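Local coordinates for RING-type domain-containing protein (Chaetomium thermophilum, PDB 6Z3U) that probably activates a cyclin-dependent kinase as the MAT1-like subunit of the CAK complex, this C-terminal piece binding both the kinase and the cyclin, at residues C[16-19]-C[20-24]; C[39-43]-C[44-48]. One frame throughout, in Å; residues are numbered along the deposited sequence.

How the contacts relate
Following the chain from its N terminus, contact 1 comes first: residues 16-18 run extended and residues 19-22 close a tight turn just before helix 25-31. The chain then passes through helices 25-31 and 34-39, and contact 2 (residues 39-48) turns out of the second of these into helix 43-55. The two contacts lie in series, neither enclosing nor crossing the other, with centres about 13 Å apart. They nevertheless touch, because contact 1 lies along the side of helix 43-55, beyond its first turn: Leu22 O packs on Ile47 CD1 at 3.6 Å, and Val18 CG1 reaches Ser48 OG at 3.8 Å. Together they tie the loop before helix 25-31 to helix 43-55.

Contact 1 of 2, residues C[16-19]-C[20-24]; sequences YRVR and EELNH
With CG placed between its backbone N and carbonyl carbon (chi1 45°) and a further bend at chi2, Arg19 carries its chain past Glu21 and on toward the side chain of Leu22. Glu21 takes up a similar first torsion (chi1 70°), which brings the two CG atoms within 3.8 Å, Arg19 CG against Glu21 CG. Beyond this aliphatic touch the two chains pass at a slant. Glu21 OE1 remains 4.1 Å from Arg19 NE and well outside the guanidinium plane, so the opposite charges are neighbours without an N-H directed at the oxygen. At the far end of the arginine, NH2 lies 3.8 Å from Leu22 CD2 and gives a long, weak hydrogen bond to Arg17 O, 3.5 Å away. The stronger partner of this NH2 is Glu198 of the cyclin chain, with which it forms a salt bridge.

Leu22 folds back on the start of the turn: its CG sits 3.6 Å from Arg19 O, while CD1 comes within 4.0 Å of Val18 CA. The backbone closes the turn through a weak bond from Leu22 N to Arg19 O, 3.3 Å long but nearly straight at 166°. Leu22 also touches Met51 of helix 43-55, and both Arg19 and Glu21 pack on Thr201 of the cyclin chain. The residues from Arg19 to Leu22 thus form a type I beta turn, which leads by way of Asn23 into His24, the N-cap residue of helix 25-31, whose ND1 accepts from Ser26 N.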
loop_
_atom_site.group_PDB
_atom_site.type_symbol
_atom_site.label_atom_id
_atom_site.label_comp_id
_atom_site.label_asym_id
_atom_site.label_seq_id
_atom_site.Cartn_x
_atom_site.Cartn_y
_atom_site.Cartn_z
ATOM N N TYR C 16 2.728 16.315 -17.653
ATOM C CA TYR C 16 1.636 17.021 -17.002
ATOM C C TYR C 16 2.191 17.944 -15.928
ATOM O O TYR C 16 3.347 17.828 -15.514
ATOM C CB TYR C 16 0.620 16.045 -16.396
ATOM C CG TYR C 16 1.101 15.337 -15.148
ATOM C CD1 TYR C 16 1.806 14.144 -15.230
ATOM C CD2 TYR C 16 0.835 15.854 -13.886
ATOM C CE1 TYR C 16 2.243 13.491 -14.094
ATOM C CE2 TYR C 16 1.267 15.208 -12.745
ATOM C CZ TYR C 16 1.967 14.027 -12.854
ATOM O OH TYR C 16 2.400 13.381 -11.718
ATOM N N ARG C 17 1.342 18.869 -15.492
ATOM C CA ARG C 17 1.678 19.834 -14.454
ATOM C C ARG C 17 0.454 20.096 -13.594
ATOM O O ARG C 17 -0.632 20.361 -14.117
ATOM C CB ARG C 17 2.208 21.128 -15.082
ATOM C CG ARG C 17 1.256 21.765 -16.085
ATOM C CD ARG C 17 1.955 22.856 -16.889
ATOM N NE ARG C 17 1.054 23.540 -17.813
ATOM C CZ ARG C 17 0.817 23.138 -19.062
ATOM N NH1 ARG C 17 1.417 22.056 -19.544
ATOM N NH2 ARG C 17 -0.017 23.822 -19.833
ATOM N N VAL C 18 0.635 20.021 -12.276
ATOM C CA VAL C 18 -0.450 20.203 -11.317
ATOM C C VAL C 18 -0.509 21.690 -10.989
ATOM O O VAL C 18 0.292 22.199 -10.203
ATOM C CB VAL C 18 -0.245 19.353 -10.062
ATOM C CG1 VAL C 18 -1.304 19.673 -9.015
ATOM C CG2 VAL C 18 -0.270 17.872 -10.410
ATOM N N ARG C 19 -1.470 22.389 -11.583
ATOM C CA ARG C 19 -1.622 23.824 -11.403
ATOM C C ARG C 19 -2.815 24.130 -10.505
ATOM O O ARG C 19 -3.646 23.269 -10.202
ATOM C CB ARG C 19 -1.754 24.544 -12.755
ATOM C CG ARG C 19 -2.702 23.909 -13.765
ATOM C CD ARG C 19 -1.973 23.525 -15.052
ATOM N NE ARG C 19 -2.862 23.508 -16.212
ATOM C CZ ARG C 19 -3.476 22.427 -16.686
ATOM N NH1 ARG C 19 -4.262 22.534 -17.748
ATOM N NH2 ARG C 19 -3.310 21.243 -16.108
ATOM N N GLU C 20 -2.874 25.393 -10.073
ATOM C CA GLU C 20 -3.838 25.807 -9.062
ATOM C C GLU C 20 -5.272 25.744 -9.572
ATOM O O GLU C 20 -6.203 25.593 -8.773
ATOM C CB GLU C 20 -3.500 27.224 -8.592
ATOM C CG GLU C 20 -4.452 27.814 -7.564
ATOM C CD GLU C 20 -4.051 29.220 -7.144
ATOM O OE1 GLU C 20 -4.950 30.061 -6.933
ATOM O OE2 GLU C 20 -2.835 29.488 -7.040
ATOM N N GLU C 21 -5.477 25.860 -10.884
ATOM C CA GLU C 21 -6.827 25.926 -11.427
ATOM C C GLU C 21 -7.539 24.579 -11.444
ATOM O O GLU C 21 -8.749 24.543 -11.689
ATOM C CB GLU C 21 -6.798 26.488 -12.852
ATOM C CG GLU C 21 -6.171 25.551 -13.874
ATOM C CD GLU C 21 -6.072 26.171 -15.253
ATOM O OE1 GLU C 21 -5.078 26.883 -15.517
ATOM O OE2 GLU C 21 -6.986 25.945 -16.075
ATOM N N LEU C 22 -6.832 23.479 -11.196
ATOM C CA LEU C 22 -7.467 22.168 -11.213
ATOM C C LEU C 22 -8.430 22.028 -10.039
ATOM O O LEU C 22 -8.074 22.312 -8.892
ATOM C CB LEU C 22 -6.407 21.069 -11.164
ATOM C CG LEU C 22 -5.449 21.009 -12.354
ATOM C CD1 LEU C 22 -4.364 19.975 -12.119
ATOM C CD2 LEU C 22 -6.201 20.701 -13.638
ATOM N N ASN C 23 -9.653 21.592 -10.330
ATOM C CA ASN C 23 -10.640 21.305 -9.296
ATOM C C ASN C 23 -11.780 20.518 -9.925
ATOM O O ASN C 23 -11.967 20.530 -11.145
ATOM C CB ASN C 23 -11.169 22.584 -8.638
ATOM C CG ASN C 23 -11.899 22.309 -7.335
ATOM O OD1 ASN C 23 -11.679 21.283 -6.696
ATOM N ND2 ASN C 23 -12.777 23.222 -6.940
ATOM N N HIS C 24 -12.548 19.841 -9.068
ATOM C CA HIS C 24 -13.647 18.986 -9.493
ATOM C C HIS C 24 -14.826 19.266 -8.566
ATOM O O HIS C 24 -14.642 19.324 -7.336
ATOM C CB HIS C 24 -13.247 17.509 -9.437
ATOM C CG HIS C 24 -14.242 16.585 -10.067
ATOM N ND1 HIS C 24 -15.430 16.242 -9.460
ATOM C CD2 HIS C 24 -14.220 15.924 -11.249
ATOM C CE1 HIS C 24 -16.100 15.415 -10.242
ATOM N NE2 HIS C 24 -15.387 15.206 -11.334
#

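Contact 2 of 2, residues C[39-43]-C[44-48]; sequences GGYSF and LDYIS
A serine N-cap opens helix 43-55, directly after a Schellman motif in which Gly40, with positive phi, ends helix 34-39. Ser42 is the capping residue: its OG, anti to the backbone N (chi1 172°), accepts from Asp45 N at 3.1 Å with an N-H...O angle of 155°, giving a first-turn amide an acceptor that the helix backbone does not supply. Asp45 CG (3.2 Å) and Leu44 CD2 (3.4 Å) are among the carbons near Ser42 OG. An alanine here would remove the hydroxyl and would probably leave Asp45 N without its capping acceptor, weakening the start of the helix.

Ile47 N donates to Phe43 O at 3.0 Å, an i to i+4 helical bond, and the CG1 branch of Ile47 passes beside the same carbonyl oxygen. Phe43 itself turns its ring from the helix start toward Leu27, Tyr30 and Arg31 of helix 25-31. Tyr41 brings its CD1 over one face of that ring, 3.9 Å above the plane and over the centre. At its other end the Tyr41 hydroxyl comes near Tyr46, with OH 4.0 Å from Tyr46 CB, the two side chains passing at a slant. This hydroxyl is hydrogen-bonded to Ala246 O of the kinase chain, whose Pro248 packs on Tyr41, Phe43 and Tyr46, so the capped end of the helix is also a kinase-binding surface.

The next carbonyl, Leu44 O, takes two donors from opposite faces of its plane: Ser48 N, and Ser48 OG at 2.8 Å, which approaches from 37° out of that plane.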
loop_
_atom_site.group_PDB
_atom_site.type_symbol
_atom_site.label_atom_id
_atom_site.label_comp_id
_atom_site.label_asym_id
_atom_site.label_seq_id
_atom_site.Cartn_x
_atom_site.Cartn_y
_atom_site.Cartn_z
ATOM N N GLY C 39 -9.381 19.778 10.364
ATOM C CA GLY C 39 -8.582 18.601 10.637
ATOM C C GLY C 39 -7.314 18.487 9.827
ATOM O O GLY C 39 -6.467 17.641 10.127
ATOM N N GLY C 40 -7.163 19.317 8.797
ATOM C CA GLY C 40 -5.944 19.340 8.021
ATOM C C GLY C 40 -5.907 18.405 6.838
ATOM O O GLY C 40 -4.825 17.941 6.466
ATOM N N TYR C 41 -7.051 18.112 6.225
ATOM C CA TYR C 41 -7.047 17.297 5.020
ATOM C C TYR C 41 -6.536 18.121 3.846
ATOM O O TYR C 41 -6.989 19.248 3.621
ATOM C CB TYR C 41 -8.443 16.760 4.711
ATOM C CG TYR C 41 -8.452 15.822 3.524
ATOM C CD1 TYR C 41 -8.540 16.312 2.226
ATOM C CD2 TYR C 41 -8.352 14.448 3.699
ATOM C CE1 TYR C 41 -8.536 15.460 1.138
ATOM C CE2 TYR C 41 -8.349 13.589 2.616
ATOM C CZ TYR C 41 -8.439 14.102 1.338
ATOM O OH TYR C 41 -8.437 13.255 0.254
ATOM N N SER C 42 -5.591 17.559 3.100
ATOM C CA SER C 42 -4.971 18.244 1.975
ATOM C C SER C 42 -5.678 17.834 0.689
ATOM O O SER C 42 -5.559 16.687 0.245
ATOM C CB SER C 42 -3.483 17.918 1.895
ATOM O OG SER C 42 -2.928 18.430 0.696
ATOM N N PHE C 43 -6.403 18.776 0.086
ATOM C CA PHE C 43 -6.989 18.530 -1.225
ATOM C C PHE C 43 -5.948 18.641 -2.328
ATOM O O PHE C 43 -6.089 18.005 -3.377
ATOM C CB PHE C 43 -8.141 19.500 -1.478
ATOM C CG PHE C 43 -9.290 19.327 -0.531
ATOM C CD1 PHE C 43 -10.350 18.499 -0.854
ATOM C CD2 PHE C 43 -9.307 19.984 0.687
ATOM C CE1 PHE C 43 -11.407 18.334 0.017
ATOM C CE2 PHE C 43 -10.363 19.822 1.562
ATOM C CZ PHE C 43 -11.413 18.997 1.226
ATOM N N LEU C 44 -4.895 19.432 -2.107
ATOM C CA LEU C 44 -3.834 19.526 -3.100
ATOM C C LEU C 44 -3.171 18.171 -3.304
ATOM O O LEU C 44 -2.839 17.795 -4.434
ATOM C CB LEU C 44 -2.794 20.564 -2.675
ATOM C CG LEU C 44 -3.255 21.847 -1.970
ATOM C CD1 LEU C 44 -4.591 22.363 -2.509
ATOM C CD2 LEU C 44 -3.311 21.650 -0.449
ATOM N N ASP C 45 -2.980 17.418 -2.219
ATOM C CA ASP C 45 -2.366 16.101 -2.335
ATOM C C ASP C 45 -3.248 15.148 -3.135
ATOM O O ASP C 45 -2.742 14.340 -3.922
ATOM C CB ASP C 45 -2.081 15.536 -0.943
ATOM C CG ASP C 45 -0.854 16.164 -0.292
ATOM O OD1 ASP C 45 -0.200 17.011 -0.937
ATOM O OD2 ASP C 45 -0.543 15.810 0.867
ATOM N N TYR C 46 -4.570 15.231 -2.954
ATOM C CA TYR C 46 -5.477 14.381 -3.720
ATOM C C TYR C 46 -5.397 14.699 -5.210
ATOM O O TYR C 46 -5.298 13.793 -6.045
ATOM C CB TYR C 46 -6.910 14.542 -3.209
ATOM C CG TYR C 46 -7.948 13.831 -4.052
ATOM C CD1 TYR C 46 -8.210 12.480 -3.866
ATOM C CD2 TYR C 46 -8.672 14.508 -5.025
ATOM C CE1 TYR C 46 -9.157 11.821 -4.625
ATOM C CE2 TYR C 46 -9.624 13.857 -5.791
ATOM C CZ TYR C 46 -9.862 12.513 -5.587
ATOM O OH TYR C 46 -10.808 11.853 -6.340
ATOM N N ILE C 47 -5.459 15.985 -5.561
ATOM C CA ILE C 47 -5.339 16.376 -6.963
ATOM C C ILE C 47 -4.009 15.900 -7.529
ATOM O O ILE C 47 -3.942 15.373 -8.646
ATOM C CB ILE C 47 -5.498 17.902 -7.110
ATOM C CG1 ILE C 47 -6.882 18.348 -6.627
ATOM C CG2 ILE C 47 -5.264 18.321 -8.556
ATOM C CD1 ILE C 47 -7.051 19.854 -6.531
ATOM N N SER C 48 -2.928 16.076 -6.764
ATOM C CA SER C 48 -1.626 15.590 -7.203
ATOM C C SER C 48 -1.619 14.076 -7.346
ATOM O O SER C 48 -0.950 13.538 -8.233
ATOM C CB SER C 48 -0.547 16.029 -6.216
ATOM O OG SER C 48 -0.570 17.432 -6.026
#